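Local structure of putative dehydrogenase (Pseudomonas fluorescens, 6UUG) at residues 174-179 against 194-199; 353-358 against 382-387. The protein acts as the monooxygenase component, MsuC, of a two-component flavin-dependent system that oxidises methanesulfinate in bacterial sulfur assimilation. One frame throughout, in Å; residues are numbered along the deposited sequence.

Contact 1 (174-179 against 194-199); sequences SQMLIA and AIPSGR
Ser197 turns its hydroxyl into the mouth of a beta hairpin in the beta domain of an acyl-CoA dehydrogenase-like fold, where OG donates to OG of Ser174 at 2.7 Å. The torsion that sets OG beside the backbone N of Ser197 (chi1 -43°) also brings it against the branch of Leu177, whose CG lies 3.3 Å from Ser197 OG. The same residue binds through its backbone: Ser197 N reaches Gln175 O at 3.1 Å, an almost straight hydrogen bond (N-H...O 170°) whose donor stands above the carbonyl plane, 56° out of it. Further in, Leu177 and Ile195 form an antiparallel hydrogen-bonded pair, with Leu177 N to Ile195 O at 2.9 Å and Ile195 N to Leu177 O at 3.0 Å. Ile178 CD1 touches Ala194 CB at 4.0 Å. Met176, bent at chi2 and chi3, folds back along the backbone of 194-196, its SD 3.8 Å from Pro196 CA and its CE 3.7 Å from Ile195 C. Trp139 of strand 139-142 and Val116 of helix 100-119 both pack on Ile178 and Ala194. From Pro196 to Arg199 the chain leaves the strand in a type I beta turn. The serine pair thus continues the cross-strand bonding past the last bridge, and the two hydroxyls relay it to the Ala171 carbonyl, a polar closure at the open end of the hairpin, next to the apolar Met176, Ile178 and Ala194.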
loop_
_atom_site.group_PDB
_atom_site.type_symbol
_atom_site.label_atom_id
_atom_site.label_comp_id
_atom_site.label_asym_id
_atom_site.label_seq_id
_atom_site.Cartn_x
_atom_site.Cartn_y
_atom_site.Cartn_z
ATOM N N SER A 174 -34.105 -9.865 -24.442
ATOM C CA SER A 174 -34.733 -8.649 -23.950
ATOM C C SER A 174 -35.951 -8.320 -24.800
ATOM O O SER A 174 -36.098 -8.792 -25.931
ATOM C CB SER A 174 -33.753 -7.466 -23.942
ATOM O OG SER A 174 -33.497 -6.972 -25.249
ATOM N N GLN A 175 -36.841 -7.519 -24.220
ATOM C CA GLN A 175 -38.032 -7.054 -24.918
ATOM C C GLN A 175 -37.864 -5.665 -25.508
ATOM O O GLN A 175 -38.409 -5.379 -26.583
ATOM C CB GLN A 175 -39.238 -7.066 -23.967
ATOM C CG GLN A 175 -39.855 -8.447 -23.735
ATOM C CD GLN A 175 -38.893 -9.442 -23.122
ATOM O OE1 GLN A 175 -38.469 -9.293 -21.972
ATOM N NE2 GLN A 175 -38.544 -10.477 -23.888
ATOM N N MET A 176 -37.110 -4.800 -24.840
ATOM C CA MET A 176 -36.877 -3.442 -25.298
ATOM C C MET A 176 -35.392 -3.138 -25.188
ATOM O O MET A 176 -34.692 -3.702 -24.340
ATOM C CB MET A 176 -37.685 -2.419 -24.484
ATOM C CG MET A 176 -39.201 -2.511 -24.651
ATOM S SD MET A 176 -39.757 -1.959 -26.283
ATOM C CE MET A 176 -39.288 -0.228 -26.266
ATOM N N LEU A 177 -34.923 -2.249 -26.068
ATOM C CA LEU A 177 -33.539 -1.791 -26.095
ATOM C C LEU A 177 -33.497 -0.274 -26.090
ATOM O O LEU A 177 -34.346 0.394 -26.686
ATOM C CB LEU A 177 -32.779 -2.263 -27.344
ATOM C CG LEU A 177 -32.579 -3.731 -27.648
ATOM C CD1 LEU A 177 -31.896 -3.838 -28.997
ATOM C CD2 LEU A 177 -31.727 -4.359 -26.561
ATOM N N ILE A 178 -32.492 0.265 -25.417
ATOM C CA ILE A 178 -32.104 1.658 -25.573
ATOM C C ILE A 178 -30.923 1.666 -26.538
ATOM O O ILE A 178 -29.853 1.147 -26.218
ATOM C CB ILE A 178 -31.725 2.298 -24.233
ATOM C CG1 ILE A 178 -32.888 2.214 -23.232
ATOM C CG2 ILE A 178 -31.267 3.726 -24.450
ATOM C CD1 ILE A 178 -33.925 3.289 -23.414
ATOM N N ALA A 179 -31.104 2.253 -27.719
ATOM C CA ALA A 179 -30.076 2.258 -28.754
ATOM C C ALA A 179 -29.681 3.689 -29.083
ATOM O O ALA A 179 -30.526 4.587 -29.095
ATOM C CB ALA A 179 -30.568 1.550 -30.031
ATOM N N ALA A 194 -35.746 4.329 -27.822
ATOM C CA ALA A 194 -36.201 3.096 -27.187
ATOM C C ALA A 194 -37.000 2.296 -28.210
ATOM O O ALA A 194 -38.027 2.772 -28.698
ATOM C CB ALA A 194 -37.059 3.388 -25.958
ATOM N N ILE A 195 -36.539 1.094 -28.535
ATOM C CA ILE A 195 -37.166 0.328 -29.613
ATOM C C ILE A 195 -37.233 -1.142 -29.229
ATOM O O ILE A 195 -36.443 -1.624 -28.402
ATOM C CB ILE A 195 -36.414 0.494 -30.952
ATOM C CG1 ILE A 195 -34.963 0.038 -30.834
ATOM C CG2 ILE A 195 -36.483 1.939 -31.445
ATOM C CD1 ILE A 195 -34.180 0.219 -32.125
ATOM N N PRO A 196 -38.199 -1.878 -29.789
ATOM C CA PRO A 196 -38.314 -3.308 -29.474
ATOM C C PRO A 196 -37.069 -4.063 -29.904
ATOM O O PRO A 196 -36.503 -3.806 -30.970
ATOM C CB PRO A 196 -39.544 -3.754 -30.275
ATOM C CG PRO A 196 -40.306 -2.514 -30.532
ATOM C CD PRO A 196 -39.288 -1.421 -30.670
ATOM N N SER A 197 -36.641 -5.009 -29.059
ATOM C CA SER A 197 -35.388 -5.708 -29.323
ATOM C C SER A 197 -35.492 -6.650 -30.512
ATOM O O SER A 197 -34.465 -6.986 -31.104
ATOM C CB SER A 197 -34.941 -6.484 -28.086
ATOM O OG SER A 197 -35.113 -5.689 -26.924
ATOM N N GLY A 198 -36.693 -7.084 -30.867
ATOM C CA GLY A 198 -36.861 -7.944 -32.021
ATOM C C GLY A 198 -37.223 -7.238 -33.309
ATOM O O GLY A 198 -37.607 -7.905 -34.277
ATOM N N ARG A 199 -37.110 -5.912 -33.359
ATOM C CA ARG A 199 -37.495 -5.176 -34.555
ATOM C C ARG A 199 -36.644 -5.589 -35.751
ATOM O O ARG A 199 -35.440 -5.826 -35.626
ATOM C CB ARG A 199 -37.366 -3.674 -34.320
ATOM C CG ARG A 199 -37.602 -2.854 -35.576
ATOM C CD ARG A 199 -37.890 -1.422 -35.249
ATOM N NE ARG A 199 -39.155 -1.278 -34.537
ATOM C CZ ARG A 199 -39.556 -0.141 -33.986
ATOM N NH1 ARG A 199 -38.783 0.930 -34.061
ATOM N NH2 ARG A 199 -40.718 -0.071 -33.350
#

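Contact 2 (353-358 against 382-387); sequences QGLEIC and NLRTQT
Helix segments 353-358 and 382-386, in the C-terminal helical domain, run nearly antiparallel, at 150° between their directions, with axes 9.9 Å apart at closest approach and Leu355 and Leu383 the nearest pair by CA. Gly354, with no side chain, lets the Leu383 CD2 methyl lie on the backbone, 3.4 Å from Gly354 C and equally close to Leu355 N. Leu383 holds its CG anti to the backbone N (chi1 -169°), which sends this methyl across the gap, where Cys358 SG also meets it at 4.1 Å. Leu355 answers with both branches. Its CD1 rests 3.6 Å from Arg384 N and 4.0 Å from Leu383 CB, while CD2 sits over one face of the Arg384 guanidinium, offset toward the rim and 3.5 Å from NH2. Arg384 NH1 donates to Thr387 OG1 at 2.9 Å. That hydroxyl donates onward to Leu383 O, which also takes Thr387 N from the opposite face of its plane. Phe260 of helix 247-277 packs on Leu383, and Phe362 of the second subunit on Arg384. No hydrogen bond joins the two segments, so their contact rests on apolar packing, while Arg384 NH1 is held by Thr387 and NH2 makes a weak hydrogen bond to Ser359 O of the second subunit.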
loop_
_atom_site.group_PDB
_atom_site.type_symbol
_atom_site.label_atom_id
_atom_site.label_comp_id
_atom_site.label_asym_id
_atom_site.label_seq_id
_atom_site.Cartn_x
_atom_site.Cartn_y
_atom_site.Cartn_z
ATOM N N GLN A 353 -10.546 -0.933 -2.783
ATOM C CA GLN A 353 -10.572 -1.790 -1.607
ATOM C C GLN A 353 -11.306 -3.099 -1.890
ATOM O O GLN A 353 -10.958 -4.145 -1.321
ATOM C CB GLN A 353 -11.206 -1.041 -0.435
ATOM C CG GLN A 353 -10.364 0.142 0.063
ATOM C CD GLN A 353 -11.029 0.842 1.244
ATOM O OE1 GLN A 353 -11.896 1.686 1.061
ATOM N NE2 GLN A 353 -10.635 0.476 2.454
ATOM N N GLY A 354 -12.316 -3.068 -2.755
ATOM C CA GLY A 354 -12.996 -4.298 -3.126
ATOM C C GLY A 354 -12.065 -5.269 -3.834
ATOM O O GLY A 354 -12.041 -6.461 -3.532
ATOM N N LEU A 355 -11.291 -4.770 -4.803
ATOM C CA LEU A 355 -10.429 -5.684 -5.548
ATOM C C LEU A 355 -9.361 -6.274 -4.645
ATOM O O LEU A 355 -9.000 -7.453 -4.794
ATOM C CB LEU A 355 -9.804 -4.957 -6.751
ATOM C CG LEU A 355 -9.125 -5.858 -7.783
ATOM C CD1 LEU A 355 -10.165 -6.680 -8.547
ATOM C CD2 LEU A 355 -8.310 -4.983 -8.733
ATOM N N GLU A 356 -8.891 -5.486 -3.673
ATOM C CA GLU A 356 -7.898 -5.973 -2.719
ATOM C C GLU A 356 -8.455 -7.107 -1.859
ATOM O O GLU A 356 -7.764 -8.102 -1.605
ATOM C CB GLU A 356 -7.421 -4.815 -1.847
ATOM C CG GLU A 356 -6.499 -5.224 -0.693
ATOM C CD GLU A 356 -5.166 -5.807 -1.158
ATOM O OE1 GLU A 356 -4.445 -6.372 -0.303
ATOM O OE2 GLU A 356 -4.835 -5.706 -2.362
ATOM N N ILE A 357 -9.706 -6.983 -1.401
ATOM C CA ILE A 357 -10.319 -8.090 -0.661
ATOM C C ILE A 357 -10.404 -9.345 -1.533
ATOM O O ILE A 357 -10.103 -10.459 -1.082
ATOM C CB ILE A 357 -11.703 -7.674 -0.124
ATOM C CG1 ILE A 357 -11.546 -6.587 0.931
ATOM C CG2 ILE A 357 -12.449 -8.888 0.430
ATOM C CD1 ILE A 357 -12.893 -5.966 1.366
ATOM N N CYS A 358 -10.844 -9.197 -2.785
ATOM C CA CYS A 358 -11.022 -10.357 -3.647
ATOM C C CYS A 358 -9.694 -11.053 -3.946
ATOM O O CYS A 358 -9.687 -12.250 -4.248
ATOM C CB CYS A 358 -11.695 -9.952 -4.953
ATOM S SG CYS A 358 -13.409 -9.381 -4.753
ATOM N N ASN A 382 -14.511 -10.876 -11.952
ATOM C CA ASN A 382 -15.657 -10.019 -12.240
ATOM C C ASN A 382 -15.350 -8.571 -11.891
ATOM O O ASN A 382 -15.637 -7.651 -12.666
ATOM C CB ASN A 382 -16.876 -10.514 -11.455
ATOM C CG ASN A 382 -17.427 -11.821 -11.997
ATOM O OD1 ASN A 382 -17.177 -12.175 -13.147
ATOM N ND2 ASN A 382 -18.189 -12.536 -11.171
ATOM N N LEU A 383 -14.786 -8.345 -10.711
ATOM C CA LEU A 383 -14.501 -6.978 -10.304
ATOM C C LEU A 383 -13.353 -6.397 -11.115
ATOM O O LEU A 383 -13.380 -5.222 -11.480
ATOM C CB LEU A 383 -14.195 -6.939 -8.806
ATOM C CG LEU A 383 -14.127 -5.582 -8.124
ATOM C CD1 LEU A 383 -15.403 -4.803 -8.372
ATOM C CD2 LEU A 383 -13.913 -5.804 -6.626
ATOM N N ARG A 384 -12.338 -7.207 -11.431
ATOM C CA ARG A 384 -11.246 -6.697 -12.258
ATOM C C ARG A 384 -11.751 -6.202 -13.603
ATOM O O ARG A 384 -11.276 -5.179 -14.111
ATOM C CB ARG A 384 -10.181 -7.786 -12.481
ATOM C CG ARG A 384 -9.030 -7.406 -13.446
ATOM C CD ARG A 384 -8.061 -6.396 -12.831
ATOM N NE ARG A 384 -8.664 -5.057 -12.761
ATOM C CZ ARG A 384 -8.086 -3.976 -12.251
ATOM N NH1 ARG A 384 -8.776 -2.825 -12.179
ATOM N NH2 ARG A 384 -6.837 -4.029 -11.795
ATOM N N THR A 385 -12.673 -6.947 -14.217
ATOM C CA THR A 385 -13.200 -6.578 -15.528
ATOM C C THR A 385 -14.007 -5.286 -15.445
ATOM O O THR A 385 -13.850 -4.376 -16.271
ATOM C CB THR A 385 -14.084 -7.713 -16.073
ATOM O OG1 THR A 385 -13.332 -8.931 -16.142
ATOM C CG2 THR A 385 -14.601 -7.367 -17.457
ATOM N N GLN A 386 -14.880 -5.191 -14.456
ATOM C CA GLN A 386 -15.835 -4.086 -14.440
ATOM C C GLN A 386 -15.247 -2.783 -13.915
ATOM O O GLN A 386 -15.841 -1.721 -14.134
ATOM C CB GLN A 386 -17.054 -4.461 -13.609
ATOM C CG GLN A 386 -18.083 -5.268 -14.378
ATOM C CD GLN A 386 -18.423 -4.659 -15.754
ATOM O OE1 GLN A 386 -18.453 -5.360 -16.768
ATOM N NE2 GLN A 386 -18.668 -3.354 -15.784
ATOM N N THR A 387 -14.114 -2.827 -13.222
ATOM C CA THR A 387 -13.502 -1.595 -12.740
ATOM C C THR A 387 -12.683 -0.879 -13.808
ATOM O O THR A 387 -12.196 0.222 -13.537
ATOM C CB THR A 387 -12.605 -1.867 -11.527
ATOM O OG1 THR A 387 -11.685 -2.913 -11.850
ATOM C CG2 THR A 387 -13.413 -2.275 -10.301
#

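In the fold
The two contacts belong to different domains of an acyl-CoA dehydrogenase-like fold. Contact 1 lies in the beta domain, in the hairpin of strands 176-183 and 189-196, whereas contact 2 joins two helices within the C-terminal helical domain. Their centres are 31 Å apart, on opposite sides of the chain's centre, and their nearest atoms stay about 16 Å from each other. Along the chain contact 1 closes before contact 2 opens. In this family the flavin commonly binds between the beta and helical domains, but the packing in these contacts does not itself define that site. Segments 174-179 and 194-199 meet no other chain of the four-chain assembly, while 353-358 and 382-387 also pack against a second subunit.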